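Local atomic coordinates of 2''-aminoglycoside nucleotidyltransferase (Klebsiella pneumoniae, PDB entry 4WQL), a protein that transfers a nucleotide, in a magnesium-dependent reaction, to the 2''-hydroxyl of aminoglycosides such as gentamicin, kanamycin and tobramycin, making bacteria resistant to them. Residues A[46-51]-A[86-91]; A[132-137]-A[167-172]. All blocks are in the same frame, centred on the assembly; numbering follows the deposited sequence.

Contact 1: residues A[46-51]-A[86-91]. With MG (magnesium ion), chain C; MG (magnesium ion), chain B; KAN (kanamycin a), chain D.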
ATOM      1  N   ILE A  46       0.212  -6.646  -5.907  1.00 14.47           N
ATOM      2  CA  ILE A  46      -0.167  -5.275  -5.874  1.00 14.97           C
ATOM      3  C   ILE A  46      -0.905  -4.978  -4.573  1.00 18.86           C
ATOM      4  O   ILE A  46      -1.933  -5.594  -4.313  1.00 20.24           O
ATOM      5  CB  ILE A  46      -1.095  -4.931  -7.039  1.00 15.82           C
ATOM      6  CG1 ILE A  46      -0.395  -5.172  -8.382  1.00 18.94           C
ATOM      7  CG2 ILE A  46      -1.589  -3.500  -6.920  1.00 19.13           C
ATOM      8  CD1 ILE A  46      -1.372  -5.405  -9.538  1.00 19.23           C
ATOM      9  N   ASP A  47      -0.350  -4.100  -3.740  1.00 14.86           N
ATOM     10  CA  ASP A  47      -1.055  -3.708  -2.488  1.00 16.83           C
ATOM     11  C   ASP A  47      -1.928  -2.502  -2.732  1.00 15.84           C
ATOM     12  O   ASP A  47      -1.503  -1.520  -3.357  1.00 13.19           O
ATOM     13  CB  ASP A  47      -0.041  -3.419  -1.355  1.00 17.20           C
ATOM     14  CG  ASP A  47       0.893  -4.625  -1.110  1.00 26.19           C
ATOM     15  OD1 ASP A  47       0.458  -5.573  -0.484  1.00 28.47           O
ATOM     16  OD2 ASP A  47       1.999  -4.626  -1.616  1.00 29.52           O
ATOM     17  N   LEU A  48      -3.178  -2.571  -2.233  1.00 12.44           N
ATOM     18  CA  LEU A  48      -4.138  -1.470  -2.393  1.00 16.23           C
ATOM     19  C   LEU A  48      -4.732  -1.143  -1.046  1.00 12.88           C
ATOM     20  O   LEU A  48      -5.000  -2.052  -0.208  1.00 15.59           O
ATOM     21  CB  LEU A  48      -5.309  -1.830  -3.337  1.00 14.98           C
ATOM     22  CG  LEU A  48      -4.950  -2.204  -4.785  1.00 19.65           C
ATOM     23  CD1 LEU A  48      -6.157  -2.759  -5.573  1.00 20.67           C
ATOM     24  CD2 LEU A  48      -4.352  -0.924  -5.466  1.00 15.84           C
ATOM     25  N   THR A  49      -4.968   0.160  -0.842  1.00 13.20           N
ATOM     26  CA  THR A  49      -5.702   0.629   0.323  1.00 13.83           C
ATOM     27  C   THR A  49      -7.015   1.217  -0.164  1.00 14.17           C
ATOM     28  O   THR A  49      -7.016   2.017  -1.102  1.00 14.62           O
ATOM     29  CB  THR A  49      -4.884   1.708   1.117  1.00 11.38           C
ATOM     30  OG1 THR A  49      -3.669   1.117   1.600  1.00 15.21           O
ATOM     31  CG2 THR A  49      -5.683   2.231   2.315  1.00 14.63           C
ATOM     32  N   PHE A  50      -8.140   0.815   0.422  1.00 13.18           N
ATOM     33  CA  PHE A  50      -9.442   1.247  -0.154  1.00 15.35           C
ATOM     34  C   PHE A  50     -10.346   1.805   0.966  1.00 12.01           C
ATOM     35  O   PHE A  50     -10.190   1.419   2.143  1.00 14.64           O
ATOM     36  CB  PHE A  50     -10.165   0.061  -0.847  1.00 14.50           C
ATOM     37  CG  PHE A  50     -10.471  -1.085   0.101  1.00 15.07           C
ATOM     38  CD1 PHE A  50      -9.534  -2.091   0.372  1.00 10.45           C
ATOM     39  CD2 PHE A  50     -11.720  -1.141   0.732  1.00 16.73           C
ATOM     40  CE1 PHE A  50      -9.839  -3.068   1.309  1.00 13.38           C
ATOM     41  CE2 PHE A  50     -12.044  -2.135   1.621  1.00 17.03           C
ATOM     42  CZ  PHE A  50     -11.128  -3.125   1.904  1.00 17.58           C
ATOM     43  N   PRO A  51     -11.305   2.669   0.604  1.00 12.26           N
ATOM     44  CA  PRO A  51     -12.284   3.137   1.611  1.00 14.14           C
ATOM     45  C   PRO A  51     -13.097   1.964   2.157  1.00 12.67           C
ATOM     46  O   PRO A  51     -13.796   1.329   1.380  1.00 12.88           O
ATOM     47  CB  PRO A  51     -13.182   4.129   0.829  1.00 14.82           C
ATOM     48  CG  PRO A  51     -12.211   4.669  -0.345  1.00 11.98           C
ATOM     49  CD  PRO A  51     -11.452   3.354  -0.724  1.00 13.17           C
ATOM     50  N   LEU A  86      -3.865  -9.231  -5.568  1.00 15.75           N
ATOM     51  CA  LEU A  86      -4.110  -7.903  -4.983  1.00 14.68           C
ATOM     52  C   LEU A  86      -4.242  -8.026  -3.482  1.00 19.51           C
ATOM     53  O   LEU A  86      -5.083  -8.804  -3.004  1.00 21.29           O
ATOM     54  CB  LEU A  86      -5.391  -7.295  -5.520  1.00 16.18           C
ATOM     55  CG  LEU A  86      -5.721  -7.205  -6.999  1.00 23.98           C
ATOM     56  CD1 LEU A  86      -7.040  -6.391  -7.065  1.00 25.98           C
ATOM     57  CD2 LEU A  86      -4.621  -6.448  -7.691  1.00 29.62           C
ATOM     58  N   ASP A  87      -3.448  -7.244  -2.753  1.00 14.36           N
ATOM     59  CA  ASP A  87      -3.409  -7.371  -1.321  1.00 17.31           C
ATOM     60  C   ASP A  87      -4.116  -6.130  -0.756  1.00 14.78           C
ATOM     61  O   ASP A  87      -3.529  -5.078  -0.737  1.00 16.69           O
ATOM     62  CB  ASP A  87      -1.949  -7.441  -0.863  1.00 14.32           C
ATOM     63  CG  ASP A  87      -1.818  -7.734   0.633  1.00 29.01           C
ATOM     64  OD1 ASP A  87      -2.825  -7.730   1.374  1.00 23.89           O
ATOM     65  OD2 ASP A  87      -0.681  -7.947   1.080  1.00 23.21           O
ATOM     66  N   CYS A  88      -5.367  -6.288  -0.272  1.00 13.36           N
ATOM     67  CA  CYS A  88      -6.217  -5.114  -0.085  1.00 14.54           C
ATOM     68  C   CYS A  88      -6.483  -4.813   1.389  1.00 15.00           C
ATOM     69  O   CYS A  88      -6.911  -5.711   2.109  1.00 17.97           O
ATOM     70  CB  CYS A  88      -7.555  -5.346  -0.814  1.00 17.42           C
ATOM     71  SG  CYS A  88      -7.326  -5.551  -2.577  1.00 16.91           S
ATOM     72  N   GLU A  89      -6.274  -3.559   1.810  1.00 14.28           N
ATOM     73  CA  GLU A  89      -6.503  -3.198   3.188  1.00 15.82           C
ATOM     74  C   GLU A  89      -7.423  -1.968   3.267  1.00 12.84           C
ATOM     75  O   GLU A  89      -7.212  -1.028   2.555  1.00 12.59           O
ATOM     76  CB  GLU A  89      -5.174  -2.852   3.862  1.00 19.61           C
ATOM     77  CG  GLU A  89      -5.332  -2.364   5.301  1.00 27.36           C
ATOM     78  CD  GLU A  89      -3.995  -2.139   6.047  1.00 27.41           C
ATOM     79  OE1 GLU A  89      -3.983  -2.418   7.301  1.00 30.32           O
ATOM     80  OE2 GLU A  89      -3.024  -1.715   5.372  1.00 23.78           O
ATOM     81  N   PRO A  90      -8.430  -2.007   4.131  1.00 12.16           N
ATOM     82  CA  PRO A  90      -9.298  -0.818   4.282  1.00 12.82           C
ATOM     83  C   PRO A  90      -8.673   0.380   5.046  1.00 18.52           C
ATOM     84  O   PRO A  90      -7.766   0.219   5.885  1.00 17.77           O
ATOM     85  CB  PRO A  90     -10.476  -1.365   5.102  1.00 13.16           C
ATOM     86  CG  PRO A  90      -9.762  -2.385   6.038  1.00 16.49           C
ATOM     87  CD  PRO A  90      -8.823  -3.074   5.064  1.00 13.31           C
ATOM     88  N   ALA A  91      -9.162   1.598   4.719  1.00 16.50           N
ATOM     89  CA  ALA A  91      -8.892   2.809   5.486  1.00 13.43           C
ATOM     90  C   ALA A  91     -10.216   3.411   5.787  1.00 13.51           C
ATOM     91  O   ALA A  91     -11.189   3.169   5.084  1.00 13.92           O
ATOM     92  CB  ALA A  91      -8.000   3.818   4.695  1.00 12.55           C
TER
HETATM   93 MG    MG C 202       1.533  -7.645  -0.223  0.99 36.57          MG
HETATM   94 MG    MG B 201       3.157  -6.319  -1.781  0.87 29.31          MG
HETATM   95  C1  KAN D 203      -0.068  -4.453   9.265  1.00 31.69           C
HETATM   96  C2  KAN D 203       0.122  -5.439  10.481  1.00 38.21           C
HETATM   97  C3  KAN D 203      -1.224  -5.885  11.019  1.00 34.19           C
HETATM   98  C4  KAN D 203      -1.961  -4.615  11.426  1.00 28.62           C
HETATM   99  C5  KAN D 203      -2.130  -3.697  10.229  1.00 22.32           C
HETATM  100  C6  KAN D 203      -2.703  -2.373  10.839  1.00 29.26           C
HETATM  101  C7  KAN D 203      -0.564  -5.359   3.966  1.00 29.01           C
HETATM  102  C8  KAN D 203       0.330  -6.328   4.787  1.00 35.52           C
HETATM  103  C9  KAN D 203      -0.109  -6.464   6.258  1.00 30.79           C
HETATM  104  C10 KAN D 203      -0.255  -5.057   6.901  1.00 26.35           C
HETATM  105  C11 KAN D 203      -1.092  -4.089   6.087  1.00 28.65           C
HETATM  106  C12 KAN D 203      -0.550  -3.980   4.663  1.00 27.16           C
HETATM  107  C13 KAN D 203       1.680  -8.327   4.442  1.00 63.80           C
HETATM  108  C14 KAN D 203       2.243  -8.683   3.023  1.00 67.99           C
HETATM  109  C15 KAN D 203       1.280  -9.676   2.341  1.00 65.57           C
HETATM  110  C16 KAN D 203       1.093 -10.899   3.249  1.00 74.43           C
HETATM  111  C17 KAN D 203       0.506 -10.437   4.613  1.00 86.83           C
HETATM  112  C18 KAN D 203       0.367 -11.478   5.738  1.00 94.97           C
HETATM  113  N1  KAN D 203      -2.818  -1.336   9.782  1.00 28.04           N
HETATM  114  N2  KAN D 203      -0.985  -2.772   6.762  1.00 29.69           N
HETATM  115  N3  KAN D 203      -0.190  -5.343   2.520  1.00 30.52           N
HETATM  116  N4  KAN D 203       1.744 -10.083   0.994  1.00 49.29           N
HETATM  117  O5  KAN D 203      -0.870  -3.331   9.694  1.00 25.09           O
HETATM  118  O6  KAN D 203       0.984  -6.533  10.039  1.00 41.97           O
HETATM  119  O7  KAN D 203      -1.048  -6.761  12.176  1.00 39.17           O
HETATM  120  O8  KAN D 203      -3.267  -4.949  11.857  1.00 37.03           O
HETATM  121  O9  KAN D 203      -0.663  -5.253   8.258  1.00 27.04           O
HETATM  122  O10 KAN D 203       0.871  -7.202   7.065  1.00 29.03           O
HETATM  123  O11 KAN D 203       0.432  -7.665   4.254  1.00 43.01           O
HETATM  124  O12 KAN D 203       1.433  -9.495   5.229  1.00 75.77           O
HETATM  125  O13 KAN D 203       2.451  -7.505   2.204  1.00 57.64           O
HETATM  126  O14 KAN D 203       0.245 -11.866   2.599  1.00 74.56           O
HETATM  127  O15 KAN D 203       1.671 -12.017   6.037  1.00100.45           O
HETATM  128  O   HOH W   1       4.739  -7.858  -1.597  1.00 34.66           O
HETATM  129  O   HOH W   2       3.722  -5.530  -3.406  1.00 29.60           O
HETATM  130  O   HOH W   3       4.633  -5.049  -0.820  1.00 40.40           O

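Contact 2: residues A[132-137]-A[167-172]. With KAN (kanamycin a), chain D.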
ATOM      1  N   ASP A 132       4.678  -0.232   8.238  1.00 15.80           N
ATOM      2  CA  ASP A 132       4.390  -1.654   8.105  1.00 18.31           C
ATOM      3  C   ASP A 132       5.577  -2.547   8.222  1.00 23.15           C
ATOM      4  O   ASP A 132       5.438  -3.686   8.659  1.00 19.27           O
ATOM      5  CB  ASP A 132       3.701  -1.920   6.776  1.00 24.11           C
ATOM      6  CG  ASP A 132       2.192  -2.007   6.940  1.00 33.32           C
ATOM      7  OD1 ASP A 132       1.730  -1.919   8.113  1.00 25.98           O
ATOM      8  OD2 ASP A 132       1.475  -2.152   5.918  1.00 29.92           O
ATOM      9  N   TYR A 133       6.765  -2.053   7.865  1.00 19.20           N
ATOM     10  CA  TYR A 133       7.962  -2.833   8.145  1.00 20.75           C
ATOM     11  C   TYR A 133       8.196  -3.019   9.625  1.00 18.33           C
ATOM     12  O   TYR A 133       8.895  -3.933  10.027  1.00 19.64           O
ATOM     13  CB  TYR A 133       9.213  -2.176   7.537  1.00 18.23           C
ATOM     14  CG  TYR A 133       9.255  -2.275   6.034  1.00 19.21           C
ATOM     15  CD1 TYR A 133       9.792  -3.384   5.417  1.00 17.95           C
ATOM     16  CD2 TYR A 133       8.718  -1.259   5.234  1.00 21.36           C
ATOM     17  CE1 TYR A 133       9.815  -3.466   4.006  1.00 22.00           C
ATOM     18  CE2 TYR A 133       8.743  -1.335   3.855  1.00 27.32           C
ATOM     19  CZ  TYR A 133       9.303  -2.432   3.254  1.00 19.76           C
ATOM     20  OH  TYR A 133       9.314  -2.519   1.877  1.00 24.66           O
ATOM     21  N   PHE A 134       7.706  -2.101  10.456  1.00 19.63           N
ATOM     22  CA  PHE A 134       7.917  -2.240  11.878  1.00 15.57           C
ATOM     23  C   PHE A 134       7.141  -3.399  12.402  1.00 18.56           C
ATOM     24  O   PHE A 134       7.648  -4.128  13.249  1.00 22.25           O
ATOM     25  CB  PHE A 134       7.502  -0.945  12.633  1.00 16.11           C
ATOM     26  CG  PHE A 134       8.324   0.289  12.219  1.00 16.47           C
ATOM     27  CD1 PHE A 134       9.584   0.147  11.679  1.00 21.89           C
ATOM     28  CD2 PHE A 134       7.813   1.589  12.449  1.00 15.98           C
ATOM     29  CE1 PHE A 134      10.361   1.289  11.275  1.00 14.87           C
ATOM     30  CE2 PHE A 134       8.560   2.727  12.073  1.00 17.11           C
ATOM     31  CZ  PHE A 134       9.814   2.597  11.516  1.00 13.83           C
ATOM     32  N   TYR A 135       5.927  -3.573  11.892  1.00 19.79           N
ATOM     33  CA  TYR A 135       5.149  -4.754  12.272  1.00 19.79           C
ATOM     34  C   TYR A 135       5.893  -6.021  11.851  1.00 21.84           C
ATOM     35  O   TYR A 135       6.026  -6.975  12.614  1.00 28.66           O
ATOM     36  CB  TYR A 135       3.779  -4.751  11.589  1.00 18.44           C
ATOM     37  CG  TYR A 135       2.813  -3.724  12.111  1.00 16.55           C
ATOM     38  CD1 TYR A 135       2.388  -3.769  13.448  1.00 17.26           C
ATOM     39  CD2 TYR A 135       2.308  -2.768  11.274  1.00 19.76           C
ATOM     40  CE1 TYR A 135       1.440  -2.823  13.923  1.00 18.47           C
ATOM     41  CE2 TYR A 135       1.409  -1.789  11.726  1.00 20.74           C
ATOM     42  CZ  TYR A 135       0.971  -1.828  13.052  1.00 19.99           C
ATOM     43  OH  TYR A 135       0.065  -0.840  13.438  1.00 19.70           O
ATOM     44  N   TYR A 136       6.329  -5.997  10.597  1.00 21.13           N
ATOM     45  CA  TYR A 136       7.121  -7.120  10.056  1.00 18.05           C
ATOM     46  C   TYR A 136       8.349  -7.433  10.913  1.00 25.63           C
ATOM     47  O   TYR A 136       8.716  -8.593  11.089  1.00 28.73           O
ATOM     48  CB  TYR A 136       7.496  -6.773   8.621  1.00 17.40           C
ATOM     49  CG  TYR A 136       8.165  -7.917   7.862  1.00 25.53           C
ATOM     50  CD1 TYR A 136       7.688  -9.223   7.949  1.00 30.76           C
ATOM     51  CD2 TYR A 136       9.250  -7.679   7.042  1.00 24.54           C
ATOM     52  CE1 TYR A 136       8.336 -10.289   7.227  1.00 31.23           C
ATOM     53  CE2 TYR A 136       9.911  -8.736   6.333  1.00 26.38           C
ATOM     54  CZ  TYR A 136       9.431 -10.020   6.427  1.00 23.20           C
ATOM     55  OH  TYR A 136      10.060 -11.039   5.717  1.00 23.58           O
ATOM     56  N   ALA A 137       9.038  -6.418  11.419  1.00 21.97           N
ATOM     57  CA  ALA A 137      10.202  -6.687  12.253  1.00 22.76           C
ATOM     58  C   ALA A 137       9.817  -7.380  13.569  1.00 28.55           C
ATOM     59  O   ALA A 137      10.622  -8.165  14.127  1.00 29.75           O
ATOM     60  CB  ALA A 137      11.004  -5.421  12.526  1.00 27.51           C
ATOM     61  N   VAL A 167      12.786   8.601  14.353  1.00 16.61           N
ATOM     62  CA  VAL A 167      11.679   9.125  15.190  1.00 15.32           C
ATOM     63  C   VAL A 167      10.435   8.255  15.091  1.00 16.64           C
ATOM     64  O   VAL A 167       9.763   7.939  16.082  1.00 16.95           O
ATOM     65  CB  VAL A 167      11.341  10.593  14.789  1.00 20.75           C
ATOM     66  CG1 VAL A 167      10.124  11.082  15.528  1.00 22.39           C
ATOM     67  CG2 VAL A 167      12.498  11.489  15.113  1.00 22.35           C
ATOM     68  N   LEU A 168      10.091   7.880  13.865  1.00 14.79           N
ATOM     69  CA  LEU A 168       8.906   7.034  13.649  1.00 16.58           C
ATOM     70  C   LEU A 168       9.052   5.660  14.294  1.00 15.39           C
ATOM     71  O   LEU A 168       8.075   5.108  14.856  1.00 17.23           O
ATOM     72  CB  LEU A 168       8.658   6.872  12.140  1.00 17.22           C
ATOM     73  CG  LEU A 168       7.270   6.385  11.732  1.00 23.61           C
ATOM     74  CD1 LEU A 168       6.207   7.459  12.005  1.00 20.92           C
ATOM     75  CD2 LEU A 168       7.277   5.998  10.240  1.00 24.49           C
ATOM     76  N   ARG A 169      10.232   5.078  14.195  1.00 14.49           N
ATOM     77  CA  ARG A 169      10.506   3.796  14.847  1.00 14.39           C
ATOM     78  C   ARG A 169      10.334   3.893  16.356  1.00 15.49           C
ATOM     79  O   ARG A 169       9.820   2.975  17.018  1.00 15.37           O
ATOM     80  CB  ARG A 169      11.924   3.290  14.498  1.00 19.34           C
ATOM     81  CG  ARG A 169      12.198   1.879  14.955  1.00 28.44           C
ATOM     82  CD  ARG A 169      13.561   1.347  14.343  1.00 73.90           C
ATOM     83  NE  ARG A 169      14.498   2.458  14.170  1.00 78.82           N
ATOM     84  CZ  ARG A 169      15.830   2.398  14.257  1.00 78.58           C
ATOM     85  NH1 ARG A 169      16.447   1.247  14.508  1.00 73.68           N
ATOM     86  NH2 ARG A 169      16.544   3.518  14.087  1.00 71.96           N
ATOM     87  N   ALA A 170      10.818   4.995  16.910  1.00 14.78           N
ATOM     88  CA  ALA A 170      10.710   5.172  18.353  1.00 15.46           C
ATOM     89  C   ALA A 170       9.231   5.303  18.741  1.00 15.22           C
ATOM     90  O   ALA A 170       8.792   4.843  19.817  1.00 16.16           O
ATOM     91  CB  ALA A 170      11.525   6.425  18.775  1.00 16.86           C
ATOM     92  N   ALA A 171       8.459   5.962  17.877  1.00 14.96           N
ATOM     93  CA  ALA A 171       7.020   6.140  18.175  1.00 16.09           C
ATOM     94  C   ALA A 171       6.309   4.799  18.162  1.00 14.05           C
ATOM     95  O   ALA A 171       5.436   4.541  18.989  1.00 14.55           O
ATOM     96  CB  ALA A 171       6.377   7.090  17.156  1.00 17.11           C
ATOM     97  N   PHE A 172       6.699   3.952  17.197  1.00 12.50           N
ATOM     98  CA  PHE A 172       6.097   2.627  17.043  1.00 15.70           C
ATOM     99  C   PHE A 172       6.418   1.832  18.302  1.00 17.57           C
ATOM    100  O   PHE A 172       5.559   1.141  18.846  1.00 16.58           O
ATOM    101  CB  PHE A 172       6.684   1.927  15.786  1.00 11.98           C
ATOM    102  CG  PHE A 172       6.132   0.518  15.559  1.00 13.17           C
ATOM    103  CD1 PHE A 172       6.731  -0.601  16.151  1.00 18.61           C
ATOM    104  CD2 PHE A 172       5.007   0.346  14.764  1.00 13.13           C
ATOM    105  CE1 PHE A 172       6.211  -1.848  15.936  1.00 21.67           C
ATOM    106  CE2 PHE A 172       4.513  -0.903  14.513  1.00 12.45           C
ATOM    107  CZ  PHE A 172       5.068  -1.986  15.101  1.00 13.50           C
TER
HETATM  108  C1  KAN D 203      -0.068  -4.453   9.265  1.00 31.69           C
HETATM  109  C2  KAN D 203       0.122  -5.439  10.481  1.00 38.21           C
HETATM  110  C3  KAN D 203      -1.224  -5.885  11.019  1.00 34.19           C
HETATM  111  C4  KAN D 203      -1.961  -4.615  11.426  1.00 28.62           C
HETATM  112  C5  KAN D 203      -2.130  -3.697  10.229  1.00 22.32           C
HETATM  113  C6  KAN D 203      -2.703  -2.373  10.839  1.00 29.26           C
HETATM  114  C7  KAN D 203      -0.564  -5.359   3.966  1.00 29.01           C
HETATM  115  C8  KAN D 203       0.330  -6.328   4.787  1.00 35.52           C
HETATM  116  C9  KAN D 203      -0.109  -6.464   6.258  1.00 30.79           C
HETATM  117  C10 KAN D 203      -0.255  -5.057   6.901  1.00 26.35           C
HETATM  118  C11 KAN D 203      -1.092  -4.089   6.087  1.00 28.65           C
HETATM  119  C12 KAN D 203      -0.550  -3.980   4.663  1.00 27.16           C
HETATM  120  C13 KAN D 203       1.680  -8.327   4.442  1.00 63.80           C
HETATM  121  C14 KAN D 203       2.243  -8.683   3.023  1.00 67.99           C
HETATM  122  C15 KAN D 203       1.280  -9.676   2.341  1.00 65.57           C
HETATM  123  C16 KAN D 203       1.093 -10.899   3.249  1.00 74.43           C
HETATM  124  C17 KAN D 203       0.506 -10.437   4.613  1.00 86.83           C
HETATM  125  C18 KAN D 203       0.367 -11.478   5.738  1.00 94.97           C
HETATM  126  N1  KAN D 203      -2.818  -1.336   9.782  1.00 28.04           N
HETATM  127  N2  KAN D 203      -0.985  -2.772   6.762  1.00 29.69           N
HETATM  128  N3  KAN D 203      -0.190  -5.343   2.520  1.00 30.52           N
HETATM  129  N4  KAN D 203       1.744 -10.083   0.994  1.00 49.29           N
HETATM  130  O5  KAN D 203      -0.870  -3.331   9.694  1.00 25.09           O
HETATM  131  O6  KAN D 203       0.984  -6.533  10.039  1.00 41.97           O
HETATM  132  O7  KAN D 203      -1.048  -6.761  12.176  1.00 39.17           O
HETATM  133  O8  KAN D 203      -3.267  -4.949  11.857  1.00 37.03           O
HETATM  134  O9  KAN D 203      -0.663  -5.253   8.258  1.00 27.04           O
HETATM  135  O10 KAN D 203       0.871  -7.202   7.065  1.00 29.03           O
HETATM  136  O11 KAN D 203       0.432  -7.665   4.254  1.00 43.01           O
HETATM  137  O12 KAN D 203       1.433  -9.495   5.229  1.00 75.77           O
HETATM  138  O13 KAN D 203       2.451  -7.505   2.204  1.00 57.64           O
HETATM  139  O14 KAN D 203       0.245 -11.866   2.599  1.00 74.56           O
HETATM  140  O15 KAN D 203       1.671 -12.017   6.037  1.00100.45           O

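Contact 1: residues A[46-51]-A[86-91]
L86 starts the strand 86-91 with its CD2 3.9 Å from CD1 of I46, the side chains alongside each other. The strands run parallel, in the central sheet of a nucleotidyltransferase fold, and their alternation puts I46, L48, F50, L86, C88 and P90 on one face, and metal-binding D47 and D87 on the other with T49, E89, P51 and A91. A five-rung backbone ladder ties them, opening with D87 N to I46 O at 2.7 Å. The D87 carboxylate lies beside that of D47, the planes turned by 53°; its chi1 of -174° swings it away from the backbone N. OD2 of D87 stands 3.1 Å from OD1 of D47 because both hold the same magnesium, which D45 also binds; Y75 grips the other oxygen, OD1, steadying the carboxylate. Kanamycin O13, its 2''-hydroxyl, reaches this ion too, consistent with D87 acting as proton acceptor. D47 OD2 holds the second magnesium, so one carboxylate bridges the pair. C88 returns to the apolar face, its CB at F50 CE1. The extended E89 clamps two kanamycin amino groups, N2 by OE2 at 2.7 Å and N1 by OE1 at 2.9 Å. P90 CA lies over one face of the F50 ring, toward its rim, and P90 CB is 3.7 Å from F50 CZ. At A91, CB meets CG2 of T49 at 3.7 Å, while T49 OG1 bonds to N124.

Contact 2: residues A[132-137]-A[167-172]
F134 and Y135 both meet F172, one over its ring and the other at its edge, where helix 126-139 packs on helix 162-176. Ahead of them on the first helix, D132 turns from this interface to the antibiotic: its OD2 takes a hydrogen bond of 2.7 Å from N2 of kanamycin, an amino group of the central deoxystreptamine ring. F134 points across to the second helix. Its CB sits squarely over the middle of the F172 ring, 3.3 Å from the centroid, a CH-pi contact nearly along the ring normal. Farther out, its ring presents an edge to F172 in an offset edge-to-face pair and pushes its rim against the neighbouring helix backbone, CE2 lying 3.6 Å from CA of R169. CG of R169 covers one face of the F134 ring near the rim, and L168 adds its CG 3.9 Å from CE2 of F134. This is an aromatic cluster in the C-terminal domain, spanning segment axes that come no closer than 10.5 Å and are inclined at 54°; aromatic rings bridge that width. F172 reaches over because its CG is anti to the backbone N (chi1 179°), which stretches the ring away from its own helix. Y135 comes next, its ring plane at 80° to that of F172 and its face taking the edge of that ring: CD1 lies 3.6 Å from F172 CZ. Kanamycin occupies the opposite face, where CD2 of Y135 approaches C1 of kanamycin, in the 6-aminosugar ring, at 3.5 Å. The OH of Y135 is hydrogen-bonded to the hydroxyl of Y176 and to NE1 of W131.

Contact 1 belongs to the N-terminal domain and contact 2 to the C-terminal one, and kanamycin lies in the cleft between them. Their centres are 20 Å apart and their nearest atoms about 5 Å, without touching; the antibiotic makes the connection. One amino group, N2, is shared: E89 from 86-91 and D132 from 132-137 both accept hydrogen bonds from it, while the backbone O of A101 also bonds to the drug. Y135 packs on the 6-aminosugar, whose N1 bonds to E89, while the 2''-hydroxyl lies at the magnesium held by D47 and D87; the side chains of Y135 and D87 are about 12 Å apart.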